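Local coordinates for protein putative malic enzyme ((S)-malate:NAD+ oxidoreductase (decarboxylating)) (Streptococcus pyogenes, PDB 2A9F) that probably catalyses the NAD-dependent oxidative decarboxylation of (S)-malate as a member of the malic enzyme family, using a divalent metal such as magnesium or manganese, at residues 185-197 with 207-219. Sequence-based numbering, arbitrary orientation.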
ATOM      1  N   SER A 185      44.571  -9.905   4.568  1.00 71.45           N
ATOM      2  CA  SER A 185      43.500  -9.592   5.508  1.00 70.94           C
ATOM      3  C   SER A 185      42.885  -8.251   5.117  1.00 71.65           C
ATOM      4  O   SER A 185      43.351  -7.585   4.187  1.00 70.89           O
ATOM      5  CB  SER A 185      44.030  -9.511   6.944  1.00 71.03           C
ATOM      6  OG  SER A 185      42.989  -9.201   7.860  1.00 67.03           O
ATOM      7  N   LEU A 186      41.836  -7.859   5.830  1.00 71.31           N
ATOM      8  CA  LEU A 186      41.165  -6.599   5.550  1.00 70.29           C
ATOM      9  C   LEU A 186      41.891  -5.461   6.278  1.00 70.88           C
ATOM     10  O   LEU A 186      41.592  -4.283   6.068  1.00 70.27           O
ATOM     11  CB  LEU A 186      39.703  -6.685   6.003  1.00 67.30           C
ATOM     12  CG  LEU A 186      38.749  -5.554   5.603  1.00 66.74           C
ATOM     13  CD1 LEU A 186      38.701  -5.400   4.087  1.00 62.79           C
ATOM     14  CD2 LEU A 186      37.368  -5.863   6.166  1.00 66.60           C
ATOM     15  N   ASP A 187      42.852  -5.828   7.125  1.00 71.64           N
ATOM     16  CA  ASP A 187      43.626  -4.853   7.889  1.00 71.53           C
ATOM     17  C   ASP A 187      45.011  -4.733   7.292  1.00 70.05           C
ATOM     18  O   ASP A 187      45.863  -4.045   7.840  1.00 70.93           O
ATOM     19  CB  ASP A 187      43.772  -5.290   9.344  1.00 74.52           C
ATOM     20  CG  ASP A 187      42.450  -5.685   9.980  1.00 76.69           C
ATOM     21  OD1 ASP A 187      41.753  -4.793  10.514  1.00 77.23           O
ATOM     22  OD2 ASP A 187      42.111  -6.891   9.935  1.00 77.53           O
ATOM     23  N   GLU A 188      45.238  -5.424   6.184  1.00 68.30           N
ATOM     24  CA  GLU A 188      46.526  -5.388   5.511  1.00 67.42           C
ATOM     25  C   GLU A 188      46.286  -4.808   4.127  1.00 66.74           C
ATOM     26  O   GLU A 188      47.222  -4.551   3.369  1.00 66.83           O
ATOM     27  CB  GLU A 188      47.095  -6.804   5.354  1.00 70.51           C
ATOM     28  CG  GLU A 188      47.204  -7.631   6.630  1.00 72.63           C
ATOM     29  CD  GLU A 188      47.649  -9.068   6.353  1.00 75.24           C
ATOM     30  OE1 GLU A 188      48.770  -9.260   5.825  1.00 75.93           O
ATOM     31  OE2 GLU A 188      46.873 -10.006   6.659  1.00 75.70           O
ATOM     32  N   VAL A 189      45.021  -4.603   3.790  1.00 64.56           N
ATOM     33  CA  VAL A 189      44.698  -4.082   2.475  1.00 61.85           C
ATOM     34  C   VAL A 189      44.669  -2.566   2.348  1.00 60.02           C
ATOM     35  O   VAL A 189      44.215  -1.854   3.245  1.00 59.23           O
ATOM     36  CB  VAL A 189      43.349  -4.649   1.971  1.00 62.46           C
ATOM     37  CG1 VAL A 189      43.513  -6.115   1.554  1.00 60.51           C
ATOM     38  CG2 VAL A 189      42.299  -4.523   3.062  1.00 62.77           C
ATOM     39  N   SER A 190      45.182  -2.091   1.219  1.00 58.08           N
ATOM     40  CA  SER A 190      45.197  -0.675   0.894  1.00 57.49           C
ATOM     41  C   SER A 190      44.031  -0.518  -0.078  1.00 56.38           C
ATOM     42  O   SER A 190      44.109  -0.931  -1.238  1.00 56.82           O
ATOM     43  CB  SER A 190      46.511  -0.300   0.213  1.00 57.68           C
ATOM     44  OG  SER A 190      46.668  -1.024  -0.989  1.00 59.55           O
ATOM     45  N   ILE A 191      42.952   0.077   0.421  1.00 54.09           N
ATOM     46  CA  ILE A 191      41.714   0.266  -0.327  1.00 50.52           C
ATOM     47  C   ILE A 191      41.472   1.711  -0.780  1.00 51.35           C
ATOM     48  O   ILE A 191      41.379   2.625   0.049  1.00 50.01           O
ATOM     49  CB  ILE A 191      40.521  -0.192   0.552  1.00 48.86           C
ATOM     50  CG1 ILE A 191      40.749  -1.627   1.030  1.00 48.52           C
ATOM     51  CG2 ILE A 191      39.229  -0.068  -0.209  1.00 48.92           C
ATOM     52  CD1 ILE A 191      39.686  -2.150   1.972  1.00 43.61           C
ATOM     53  N   VAL A 192      41.357   1.901  -2.096  1.00 49.99           N
ATOM     54  CA  VAL A 192      41.102   3.221  -2.683  1.00 49.45           C
ATOM     55  C   VAL A 192      39.648   3.355  -3.151  1.00 49.34           C
ATOM     56  O   VAL A 192      39.218   2.611  -4.025  1.00 50.34           O
ATOM     57  CB  VAL A 192      41.998   3.474  -3.917  1.00 50.67           C
ATOM     58  CG1 VAL A 192      41.530   4.737  -4.636  1.00 49.88           C
ATOM     59  CG2 VAL A 192      43.452   3.618  -3.504  1.00 49.21           C
ATOM     60  N   VAL A 193      38.903   4.302  -2.588  1.00 48.34           N
ATOM     61  CA  VAL A 193      37.506   4.519  -2.981  1.00 48.30           C
ATOM     62  C   VAL A 193      37.311   5.813  -3.789  1.00 48.71           C
ATOM     63  O   VAL A 193      37.575   6.909  -3.306  1.00 48.68           O
ATOM     64  CB  VAL A 193      36.568   4.585  -1.742  1.00 48.41           C
ATOM     65  CG1 VAL A 193      35.160   4.991  -2.170  1.00 47.40           C
ATOM     66  CG2 VAL A 193      36.528   3.234  -1.048  1.00 48.83           C
ATOM     67  N   ASN A 194      36.840   5.688  -5.022  1.00 49.64           N
ATOM     68  CA  ASN A 194      36.617   6.867  -5.850  1.00 48.59           C
ATOM     69  C   ASN A 194      35.177   7.343  -5.714  1.00 47.38           C
ATOM     70  O   ASN A 194      34.262   6.733  -6.245  1.00 45.34           O
ATOM     71  CB  ASN A 194      36.920   6.558  -7.314  1.00 50.35           C
ATOM     72  CG  ASN A 194      37.217   7.803  -8.122  1.00 52.64           C
ATOM     73  OD1 ASN A 194      36.684   7.988  -9.213  1.00 54.43           O
ATOM     74  ND2 ASN A 194      38.085   8.664  -7.593  1.00 56.51           N
ATOM     75  N   GLY A 195      34.988   8.433  -4.982  1.00 49.17           N
ATOM     76  CA  GLY A 195      33.656   8.978  -4.798  1.00 51.11           C
ATOM     77  C   GLY A 195      33.541   9.772  -3.511  1.00 51.75           C
ATOM     78  O   GLY A 195      33.498   9.202  -2.421  1.00 50.44           O
ATOM     79  N   GLY A 196      33.489  11.094  -3.633  1.00 53.66           N
ATOM     80  CA  GLY A 196      33.388  11.941  -2.454  1.00 52.21           C
ATOM     81  C   GLY A 196      31.956  12.054  -1.989  1.00 52.58           C
ATOM     82  O   GLY A 196      31.697  12.401  -0.840  1.00 53.59           O
ATOM     83  N   GLY A 197      31.026  11.754  -2.893  1.00 53.66           N
ATOM     84  CA  GLY A 197      29.616  11.815  -2.572  1.00 53.80           C
ATOM     85  C   GLY A 197      29.285  11.005  -1.330  1.00 55.87           C
ATOM     86  O   GLY A 197      30.160  10.347  -0.752  1.00 55.73           O
ATOM     87  N   LEU A 207      33.358  -0.023   5.224  1.00 46.83           N
ATOM     88  CA  LEU A 207      34.670  -0.672   5.192  1.00 46.34           C
ATOM     89  C   LEU A 207      35.431  -0.566   6.523  1.00 46.39           C
ATOM     90  O   LEU A 207      35.960  -1.548   7.032  1.00 45.13           O
ATOM     91  CB  LEU A 207      35.529  -0.068   4.099  1.00 44.33           C
ATOM     92  CG  LEU A 207      35.450  -0.724   2.737  1.00 44.57           C
ATOM     93  CD1 LEU A 207      36.290   0.083   1.763  1.00 43.65           C
ATOM     94  CD2 LEU A 207      35.951  -2.157   2.827  1.00 43.74           C
ATOM     95  N   LEU A 208      35.487   0.626   7.093  1.00 47.23           N
ATOM     96  CA  LEU A 208      36.206   0.788   8.346  1.00 48.90           C
ATOM     97  C   LEU A 208      35.548  -0.051   9.428  1.00 50.01           C
ATOM     98  O   LEU A 208      36.233  -0.703  10.220  1.00 52.07           O
ATOM     99  CB  LEU A 208      36.262   2.267   8.738  1.00 45.19           C
ATOM    100  CG  LEU A 208      37.105   3.076   7.745  1.00 47.76           C
ATOM    101  CD1 LEU A 208      37.285   4.508   8.250  1.00 48.44           C
ATOM    102  CD2 LEU A 208      38.460   2.397   7.546  1.00 44.68           C
ATOM    103  N   ALA A 209      34.217  -0.050   9.433  1.00 51.83           N
ATOM    104  CA  ALA A 209      33.430  -0.817  10.394  1.00 52.65           C
ATOM    105  C   ALA A 209      33.612  -2.315  10.159  1.00 53.04           C
ATOM    106  O   ALA A 209      33.499  -3.119  11.080  1.00 53.84           O
ATOM    107  CB  ALA A 209      31.961  -0.449  10.264  1.00 52.32           C
ATOM    108  N   ALA A 210      33.905  -2.681   8.917  1.00 52.93           N
ATOM    109  CA  ALA A 210      34.086  -4.077   8.560  1.00 53.67           C
ATOM    110  C   ALA A 210      35.459  -4.588   8.936  1.00 54.67           C
ATOM    111  O   ALA A 210      35.694  -5.793   8.929  1.00 54.54           O
ATOM    112  CB  ALA A 210      33.853  -4.265   7.075  1.00 50.52           C
ATOM    113  N   GLY A 211      36.364  -3.676   9.266  1.00 57.09           N
ATOM    114  CA  GLY A 211      37.715  -4.076   9.625  1.00 58.84           C
ATOM    115  C   GLY A 211      38.784  -3.206   8.979  1.00 59.83           C
ATOM    116  O   GLY A 211      39.684  -2.717   9.665  1.00 59.25           O
ATOM    117  N   ALA A 212      38.671  -3.012   7.662  1.00 60.93           N
ATOM    118  CA  ALA A 212      39.606  -2.206   6.876  1.00 59.89           C
ATOM    119  C   ALA A 212      40.407  -1.188   7.688  1.00 59.73           C
ATOM    120  O   ALA A 212      39.843  -0.334   8.372  1.00 58.42           O
ATOM    121  CB  ALA A 212      38.857  -1.492   5.738  1.00 59.84           C
ATOM    122  N   THR A 213      41.730  -1.286   7.581  1.00 60.63           N
ATOM    123  CA  THR A 213      42.664  -0.410   8.286  1.00 61.57           C
ATOM    124  C   THR A 213      43.038   0.845   7.491  1.00 61.43           C
ATOM    125  O   THR A 213      43.015   1.957   8.022  1.00 61.54           O
ATOM    126  CB  THR A 213      43.976  -1.167   8.621  1.00 63.39           C
ATOM    127  OG1 THR A 213      43.703  -2.225   9.550  1.00 66.14           O
ATOM    128  CG2 THR A 213      45.009  -0.223   9.212  1.00 63.10           C
ATOM    129  N   LYS A 214      43.388   0.663   6.223  1.00 59.16           N
ATOM    130  CA  LYS A 214      43.782   1.789   5.401  1.00 56.93           C
ATOM    131  C   LYS A 214      42.956   2.036   4.139  1.00 54.72           C
ATOM    132  O   LYS A 214      43.066   1.310   3.153  1.00 54.73           O
ATOM    133  CB  LYS A 214      45.264   1.654   5.053  1.00 59.40           C
ATOM    134  CG  LYS A 214      45.790   0.226   4.955  1.00 62.00           C
ATOM    135  CD  LYS A 214      47.328   0.250   4.870  1.00 64.46           C
ATOM    136  CE  LYS A 214      47.971  -1.143   4.927  1.00 66.05           C
ATOM    137  NZ  LYS A 214      48.057  -1.814   3.598  1.00 65.80           N
ATOM    138  N   VAL A 215      42.138   3.085   4.183  1.00 51.46           N
ATOM    139  CA  VAL A 215      41.279   3.471   3.065  1.00 48.47           C
ATOM    140  C   VAL A 215      41.577   4.922   2.662  1.00 48.96           C
ATOM    141  O   VAL A 215      41.614   5.808   3.511  1.00 46.29           O
ATOM    142  CB  VAL A 215      39.761   3.384   3.457  1.00 46.03           C
ATOM    143  CG1 VAL A 215      38.876   3.856   2.313  1.00 41.66           C
ATOM    144  CG2 VAL A 215      39.398   1.968   3.854  1.00 44.50           C
ATOM    145  N   THR A 216      41.804   5.161   1.372  1.00 48.20           N
ATOM    146  CA  THR A 216      42.041   6.509   0.882  1.00 49.81           C
ATOM    147  C   THR A 216      40.884   6.866  -0.031  1.00 49.13           C
ATOM    148  O   THR A 216      40.616   6.169  -1.002  1.00 47.33           O
ATOM    149  CB  THR A 216      43.354   6.639   0.073  1.00 52.28           C
ATOM    150  OG1 THR A 216      44.481   6.481   0.948  1.00 53.73           O
ATOM    151  CG2 THR A 216      43.430   8.015  -0.582  1.00 52.53           C
ATOM    152  N   VAL A 217      40.206   7.962   0.295  1.00 48.75           N
ATOM    153  CA  VAL A 217      39.055   8.423  -0.473  1.00 47.62           C
ATOM    154  C   VAL A 217      39.451   9.433  -1.543  1.00 48.03           C
ATOM    155  O   VAL A 217      40.308  10.286  -1.326  1.00 48.71           O
ATOM    156  CB  VAL A 217      38.011   9.043   0.473  1.00 47.03           C
ATOM    157  CG1 VAL A 217      36.817   9.544  -0.320  1.00 45.45           C
ATOM    158  CG2 VAL A 217      37.577   7.999   1.504  1.00 43.30           C
ATOM    159  N   VAL A 218      38.828   9.352  -2.705  1.00 47.97           N
ATOM    160  CA  VAL A 218      39.177  10.272  -3.767  1.00 48.83           C
ATOM    161  C   VAL A 218      37.961  10.895  -4.382  1.00 50.54           C
ATOM    162  O   VAL A 218      36.980  10.208  -4.632  1.00 51.95           O
ATOM    163  CB  VAL A 218      39.903   9.558  -4.897  1.00 48.68           C
ATOM    164  CG1 VAL A 218      40.758  10.555  -5.680  1.00 46.79           C
ATOM    165  CG2 VAL A 218      40.708   8.400  -4.339  1.00 48.66           C
ATOM    166  N   ASP A 219      38.001  12.198  -4.624  1.00 51.68           N
ATOM    167  CA  ASP A 219      36.868  12.806  -5.284  1.00 54.64           C
ATOM    168  C   ASP A 219      37.300  13.361  -6.631  1.00 55.48           C
ATOM    169  O   ASP A 219      38.322  12.939  -7.185  1.00 54.66           O
ATOM    170  CB  ASP A 219      36.196  13.881  -4.423  1.00 55.72           C
ATOM    171  CG  ASP A 219      37.095  15.051  -4.123  1.00 60.76           C
ATOM    172  OD1 ASP A 219      38.151  15.207  -4.790  1.00 59.47           O
ATOM    173  OD2 ASP A 219      36.722  15.827  -3.213  1.00 61.44           O
TER
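I191 and V193 hydrogen-bond to K214, T216 and V218, joining strand 190-194 to the parallel strand 214-219. The NH of I191 reaches K214 O at 3.0 Å in an almost straight bond (173°), and I191 O then takes the NH of T216. V193 repeats the pattern, its NH going to T216 O and its O receiving V218 N at 2.8 Å; G195 N adds a last rung to V218 O.

Beta-branched residues suit these extended backbones. I191, V193, V215 and V217 face helix 198-210, where I191 CG2, anti to its own backbone N, meets L207 CD1 tip to tip at 3.5 Å, while I191 CD1 rests on A212 CB. On the other face V192 CG1 packs against V218 CG2 at 3.8 Å, and L256 covers both. Before the strand, L186 sets CD2 against A210, nearest its carbonyl O, and CG by A212 N, and I175 and L179 of helix 162-180 close over it.

The side-chain hydrogen bonds across the contact lie at the exposed end, before strand 190-194. K214 runs its chain past V189 O and bends at its last torsion (86°), bringing NZ 2.9 Å from E188 O, well above that carbonyl's plane. T213 OG1 bonds only weakly to D187 O.

Glycine suits G195 and G211, whose positive phi would press a side chain on the preceding carbonyl O, and G196, where D219 CB lies close to the backbone. Strand, glycine-rich turn, helix and strand form the beta-alpha-beta crossover of a Rossmann fold, consistent with an NAD-binding domain.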